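Probable UbiX-like flavin prenyltransferase (Escherichia coli, PDB 1SBZ) probably transfers a prenyl group from dimethylallyl phosphate to reduced FMN, making the prenylated flavin cofactor used by a phenolic acid decarboxylase. Local coordinates at residues G93-Y98 against L135-M140; F151-E156 against V162-A167. One frame throughout, in Å; residues are numbered along the deposited sequence.

Contact 1: residues G93-Y98 against L135-M140; sequences GIRAGY and LALSRM
Arg95 and Leu137 bring the last turns of two helices together, CA to CA 6.1 Å. Helix 88-96 closes there in a Schellman motif: Gly97 takes a positive phi of 80°, Tyr98 N bonds to Gly93 O at 2.9 Å, and Gly97 N makes a weak bond to Ile94 O. CB of Ala136 lies over one face of the Arg95 guanidinium, 3.2 Å above its plane and offset toward the rim, with NE at 3.4 Å from that CB. Arg95 leaves its helix with CG anti to the backbone N, then bends at chi2 (-88°), which lays the flat group against the methyl; its NH2 goes on to a salt bridge with Glu132 of a second subunit. Leu137 reaches in with its branched end: CD1 stands 4.0 Å from Arg95 CB, and CD2 4.1 Å from CG2 of Ile94, whose side chain it crosses at about a right angle. Leu137 touches Leu119 and Ile94 touches Leu117, both on strand 116-121. This is the helix-helix packing over one face of a parallel sheet seen in the Rossmann-like flavoprotein fold, here at a subunit interface of the dodecamer.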
loop_
_atom_site.group_PDB
_atom_site.type_symbol
_atom_site.label_atom_id
_atom_site.label_comp_id
_atom_site.label_asym_id
_atom_site.label_seq_id
_atom_site.Cartn_x
_atom_site.Cartn_y
_atom_site.Cartn_z
ATOM N N GLY D 93 -14.151 14.808 -9.319
ATOM C CA GLY D 93 -13.679 16.127 -8.923
ATOM C C GLY D 93 -13.585 16.282 -7.420
ATOM O O GLY D 93 -12.583 16.800 -6.907
ATOM N N ILE D 94 -14.623 15.834 -6.716
ATOM C CA ILE D 94 -14.659 15.905 -5.259
ATOM C C ILE D 94 -13.553 15.054 -4.626
ATOM O O ILE D 94 -12.856 15.518 -3.716
ATOM C CB ILE D 94 -16.068 15.552 -4.707
ATOM C CG1 ILE D 94 -17.103 16.578 -5.213
ATOM C CG2 ILE D 94 -16.060 15.536 -3.161
ATOM C CD1 ILE D 94 -18.579 16.110 -5.113
ATOM N N ARG D 95 -13.378 13.832 -5.127
ATOM C CA ARG D 95 -12.335 12.922 -4.631
ATOM C C ARG D 95 -10.929 13.491 -4.825
ATOM O O ARG D 95 -10.094 13.385 -3.934
ATOM C CB ARG D 95 -12.452 11.547 -5.302
ATOM C CG ARG D 95 -11.531 10.465 -4.711
ATOM C CD ARG D 95 -10.128 10.411 -5.335
ATOM N NE ARG D 95 -9.212 9.561 -4.570
ATOM C CZ ARG D 95 -8.611 9.916 -3.434
ATOM N NH1 ARG D 95 -8.828 11.118 -2.896
ATOM N NH2 ARG D 95 -7.795 9.063 -2.822
ATOM N N ALA D 96 -10.672 14.077 -5.998
ATOM C CA ALA D 96 -9.373 14.672 -6.284
ATOM C C ALA D 96 -9.199 15.999 -5.529
ATOM O O ALA D 96 -8.073 16.429 -5.279
ATOM C CB ALA D 96 -9.203 14.879 -7.787
ATOM N N GLY D 97 -10.323 16.614 -5.169
ATOM C CA GLY D 97 -10.355 17.922 -4.531
ATOM C C GLY D 97 -10.198 19.069 -5.516
ATOM O O GLY D 97 -9.848 20.188 -5.125
ATOM N N TYR D 98 -10.446 18.784 -6.792
ATOM C CA TYR D 98 -10.319 19.766 -7.859
ATOM C C TYR D 98 -11.551 20.691 -7.900
ATOM O O TYR D 98 -12.418 20.582 -8.777
ATOM C CB TYR D 98 -10.082 19.072 -9.204
ATOM C CG TYR D 98 -9.696 20.047 -10.286
ATOM C CD1 TYR D 98 -8.516 20.788 -10.183
ATOM C CD2 TYR D 98 -10.521 20.265 -11.389
ATOM C CE1 TYR D 98 -8.147 21.698 -11.166
ATOM C CE2 TYR D 98 -10.163 21.196 -12.394
ATOM C CZ TYR D 98 -8.977 21.903 -12.263
ATOM O OH TYR D 98 -8.594 22.817 -13.218
ATOM N N LEU D 135 -14.795 4.649 -3.151
ATOM C CA LEU D 135 -14.164 4.098 -1.954
ATOM C C LEU D 135 -13.351 5.162 -1.195
ATOM O O LEU D 135 -13.438 5.265 0.023
ATOM C CB LEU D 135 -13.291 2.877 -2.307
ATOM C CG LEU D 135 -12.492 2.232 -1.161
ATOM C CD1 LEU D 135 -13.387 1.703 -0.036
ATOM C CD2 LEU D 135 -11.597 1.111 -1.699
ATOM N N ALA D 136 -12.559 5.944 -1.918
ATOM C CA ALA D 136 -11.719 6.959 -1.284
ATOM C C ALA D 136 -12.563 7.888 -0.405
ATOM O O ALA D 136 -12.204 8.164 0.734
ATOM C CB ALA D 136 -10.970 7.752 -2.340
ATOM N N LEU D 137 -13.691 8.343 -0.952
ATOM C CA LEU D 137 -14.601 9.257 -0.264
ATOM C C LEU D 137 -15.387 8.570 0.851
ATOM O O LEU D 137 -15.619 9.169 1.904
ATOM C CB LEU D 137 -15.543 9.928 -1.268
ATOM C CG LEU D 137 -14.935 11.025 -2.150
ATOM C CD1 LEU D 137 -15.913 11.419 -3.250
ATOM C CD2 LEU D 137 -14.518 12.261 -1.321
ATOM N N SER D 138 -15.803 7.325 0.612
ATOM C CA SER D 138 -16.424 6.486 1.653
ATOM C C SER D 138 -15.538 6.393 2.901
ATOM O O SER D 138 -16.023 6.553 4.027
ATOM C CB SER D 138 -16.710 5.077 1.108
ATOM O OG SER D 138 -17.552 4.340 1.979
ATOM N N ARG D 139 -14.241 6.137 2.708
ATOM C CA ARG D 139 -13.313 6.010 3.846
ATOM C C ARG D 139 -13.266 7.289 4.705
ATOM O O ARG D 139 -12.916 7.247 5.893
ATOM C CB ARG D 139 -11.908 5.628 3.383
ATOM C CG ARG D 139 -11.780 4.239 2.780
ATOM C CD ARG D 139 -10.346 3.720 2.689
ATOM N NE ARG D 139 -10.327 2.251 2.669
ATOM C CZ ARG D 139 -9.812 1.530 1.695
ATOM N NH1 ARG D 139 -9.234 2.130 0.660
ATOM N NH2 ARG D 139 -9.849 0.210 1.749
HETATM N N MSE D 140 -13.641 8.410 4.094
HETATM C CA MSE D 140 -13.669 9.705 4.760
HETATM C C MSE D 140 -15.005 10.016 5.426
HETATM O O MSE D 140 -15.189 11.112 5.963
HETATM C CB MSE D 140 -13.365 10.809 3.753
HETATM C CG MSE D 140 -11.955 10.819 3.255
HETATM SE SE MSE D 140 -11.753 12.219 1.930
HETATM C CE MSE D 140 -12.313 13.808 2.989
#

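Contact 2: residues F151-E156 against V162-A167; sequences FYNHPE and VHHVVA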
loop_
_atom_site.group_PDB
_atom_site.type_symbol
_atom_site.label_atom_id
_atom_site.label_comp_id
_atom_site.label_asym_id
_atom_site.label_seq_id
_atom_site.Cartn_x
_atom_site.Cartn_y
_atom_site.Cartn_z
ATOM N N PHE D 151 -37.677 -3.704 -4.270
ATOM C CA PHE D 151 -38.847 -4.395 -4.822
ATOM C C PHE D 151 -39.695 -5.076 -3.734
ATOM O O PHE D 151 -40.759 -5.625 -4.019
ATOM C CB PHE D 151 -38.422 -5.426 -5.880
ATOM C CG PHE D 151 -37.777 -4.820 -7.095
ATOM C CD1 PHE D 151 -36.423 -4.505 -7.101
ATOM C CD2 PHE D 151 -38.525 -4.558 -8.236
ATOM C CE1 PHE D 151 -35.818 -3.939 -8.231
ATOM C CE2 PHE D 151 -37.923 -3.985 -9.367
ATOM C CZ PHE D 151 -36.572 -3.677 -9.360
ATOM N N TYR D 152 -39.219 -5.039 -2.495
ATOM C CA TYR D 152 -39.899 -5.731 -1.399
ATOM C C TYR D 152 -41.202 -5.055 -0.973
ATOM O O TYR D 152 -42.071 -5.696 -0.370
ATOM C CB TYR D 152 -38.965 -5.906 -0.198
ATOM C CG TYR D 152 -38.492 -4.616 0.442
ATOM C CD1 TYR D 152 -37.220 -4.107 0.171
ATOM C CD2 TYR D 152 -39.304 -3.919 1.337
ATOM C CE1 TYR D 152 -36.775 -2.928 0.765
ATOM C CE2 TYR D 152 -38.866 -2.741 1.934
ATOM C CZ TYR D 152 -37.604 -2.254 1.639
ATOM O OH TYR D 152 -37.175 -1.094 2.232
ATOM N N ASN D 153 -41.313 -3.759 -1.263
ATOM C CA ASN D 153 -42.498 -2.971 -0.911
ATOM C C ASN D 153 -43.470 -2.865 -2.089
ATOM O O ASN D 153 -44.393 -2.047 -2.077
ATOM C CB ASN D 153 -42.089 -1.583 -0.400
ATOM C CG ASN D 153 -41.050 -0.911 -1.290
ATOM O OD1 ASN D 153 -40.835 -1.313 -2.430
ATOM N ND2 ASN D 153 -40.402 0.115 -0.765
ATOM N N HIS D 154 -43.244 -3.718 -3.093
ATOM C CA HIS D 154 -44.083 -3.843 -4.297
ATOM C C HIS D 154 -44.374 -2.530 -5.030
ATOM O O HIS D 154 -45.531 -2.104 -5.117
ATOM C CB HIS D 154 -45.372 -4.612 -3.982
ATOM C CG HIS D 154 -45.124 -5.927 -3.320
ATOM N ND1 HIS D 154 -45.274 -6.116 -1.963
ATOM C CD2 HIS D 154 -44.694 -7.108 -3.821
ATOM C CE1 HIS D 154 -44.971 -7.365 -1.658
ATOM N NE2 HIS D 154 -44.611 -7.987 -2.767
ATOM N N PRO D 155 -43.322 -1.888 -5.549
ATOM C CA PRO D 155 -43.486 -0.691 -6.366
ATOM C C PRO D 155 -44.190 -1.004 -7.688
ATOM O O PRO D 155 -44.121 -2.135 -8.191
ATOM C CB PRO D 155 -42.044 -0.246 -6.629
ATOM C CG PRO D 155 -41.248 -1.494 -6.508
ATOM C CD PRO D 155 -41.900 -2.250 -5.390
ATOM N N GLU D 156 -44.858 0.003 -8.239
ATOM C CA GLU D 156 -45.614 -0.153 -9.473
ATOM C C GLU D 156 -45.114 0.830 -10.518
ATOM O O GLU D 156 -44.971 0.490 -11.699
ATOM C CB GLU D 156 -47.105 0.070 -9.203
ATOM C CG GLU D 156 -47.753 -1.033 -8.376
ATOM C CD GLU D 156 -48.331 -2.134 -9.239
ATOM O OE1 GLU D 156 -49.448 -1.936 -9.770
ATOM O OE2 GLU D 156 -47.676 -3.196 -9.387
ATOM N N VAL D 162 -38.616 6.422 -7.135
ATOM C CA VAL D 162 -38.024 7.728 -6.836
ATOM C C VAL D 162 -38.233 8.111 -5.367
ATOM O O VAL D 162 -37.290 8.516 -4.685
ATOM C CB VAL D 162 -38.573 8.834 -7.773
ATOM C CG1 VAL D 162 -38.152 10.226 -7.299
ATOM C CG2 VAL D 162 -38.111 8.604 -9.206
ATOM N N HIS D 163 -39.462 7.957 -4.881
ATOM C CA HIS D 163 -39.809 8.367 -3.524
ATOM C C HIS D 163 -39.154 7.514 -2.451
ATOM O O HIS D 163 -38.847 8.008 -1.363
ATOM C CB HIS D 163 -41.326 8.435 -3.339
ATOM C CG HIS D 163 -41.942 9.625 -4.008
ATOM N ND1 HIS D 163 -41.839 10.900 -3.493
ATOM C CD2 HIS D 163 -42.631 9.741 -5.169
ATOM C CE1 HIS D 163 -42.451 11.748 -4.303
ATOM N NE2 HIS D 163 -42.938 11.071 -5.328
ATOM N N HIS D 164 -38.936 6.242 -2.762
ATOM C CA HIS D 164 -38.242 5.359 -1.847
ATOM C C HIS D 164 -36.772 5.752 -1.736
ATOM O O HIS D 164 -36.219 5.773 -0.644
ATOM C CB HIS D 164 -38.377 3.903 -2.285
ATOM C CG HIS D 164 -37.799 2.934 -1.303
ATOM N ND1 HIS D 164 -38.459 2.559 -0.153
ATOM C CD2 HIS D 164 -36.609 2.288 -1.283
ATOM C CE1 HIS D 164 -37.706 1.709 0.526
ATOM N NE2 HIS D 164 -36.580 1.527 -0.138
ATOM N N VAL D 165 -36.149 6.053 -2.877
ATOM C CA VAL D 165 -34.759 6.501 -2.910
ATOM C C VAL D 165 -34.625 7.785 -2.102
ATOM O O VAL D 165 -33.769 7.881 -1.229
ATOM C CB VAL D 165 -34.244 6.713 -4.365
ATOM C CG1 VAL D 165 -32.886 7.395 -4.372
ATOM C CG2 VAL D 165 -34.174 5.382 -5.116
ATOM N N VAL D 166 -35.493 8.754 -2.388
ATOM C CA VAL D 166 -35.505 10.039 -1.693
ATOM C C VAL D 166 -35.622 9.863 -0.173
ATOM O O VAL D 166 -34.859 10.468 0.576
ATOM C CB VAL D 166 -36.630 10.968 -2.221
ATOM C CG1 VAL D 166 -36.863 12.140 -1.270
ATOM C CG2 VAL D 166 -36.300 11.472 -3.624
ATOM N N ALA D 167 -36.568 9.035 0.269
ATOM C CA ALA D 167 -36.730 8.729 1.700
ATOM C C ALA D 167 -35.449 8.187 2.344
ATOM O O ALA D 167 -35.094 8.578 3.454
ATOM C CB ALA D 167 -37.879 7.753 1.915
#
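The side chains of Tyr152 and Asn153 converge on the ring of His164. The Tyr152 hydroxyl arrives at the edge of the imidazole, close to its plane, with OH 3.3 Å from His164 CE1. Asn153 turns its amide nearly perpendicular to the same ring, at 89°, and its ND2 lies 3.2 Å from His164 ND1. The clear hydrogen bond of Asn153 ND2 runs to the carbonyl oxygen of Arg181, which probably helps to set the rotation of the amide. Between the rings of Tyr152 and His164 the relation is oblique, with planes 83° apart and centroids separated by 5.9 Å. His164 extends with CG anti to its backbone N (chi1 -174°), directing the imidazole from the helix toward the loop. Backbone bonding shapes that loop: Phe151 to His154 form a type I beta turn, with His154 N bonded to Phe151 O. Tyr152 also packs on Thr11 of a neighbouring subunit, and the nearest atoms of its side chain and a bound FMN are about 4 Å apart. The turn lies in the loop between strand 143-144 and helix 158-170, while the same helix packs on helix 13-24 through Val162, Val165 and Val166.

From the N terminus, contact 1 comes first: 93-98 ends helix 88-96, and the chain then runs through helix 102-112, strand 116-121 and most of helix 128-139 before 135-140 closes the loop. Contact 2 opens later, after strand 143-144, and spans only five residues between its segments, joining a loop to the helix that follows it. The two are in series, neither nested nor crossing, with centres 28 Å and nearest atoms about 17 Å apart. Contact 1 ties two helices beside strand 116-121, whereas contact 2 ties an outlying turn to helix 158-170. Both touch the same neighbouring subunit, so each belongs to the packing of the dodecamer.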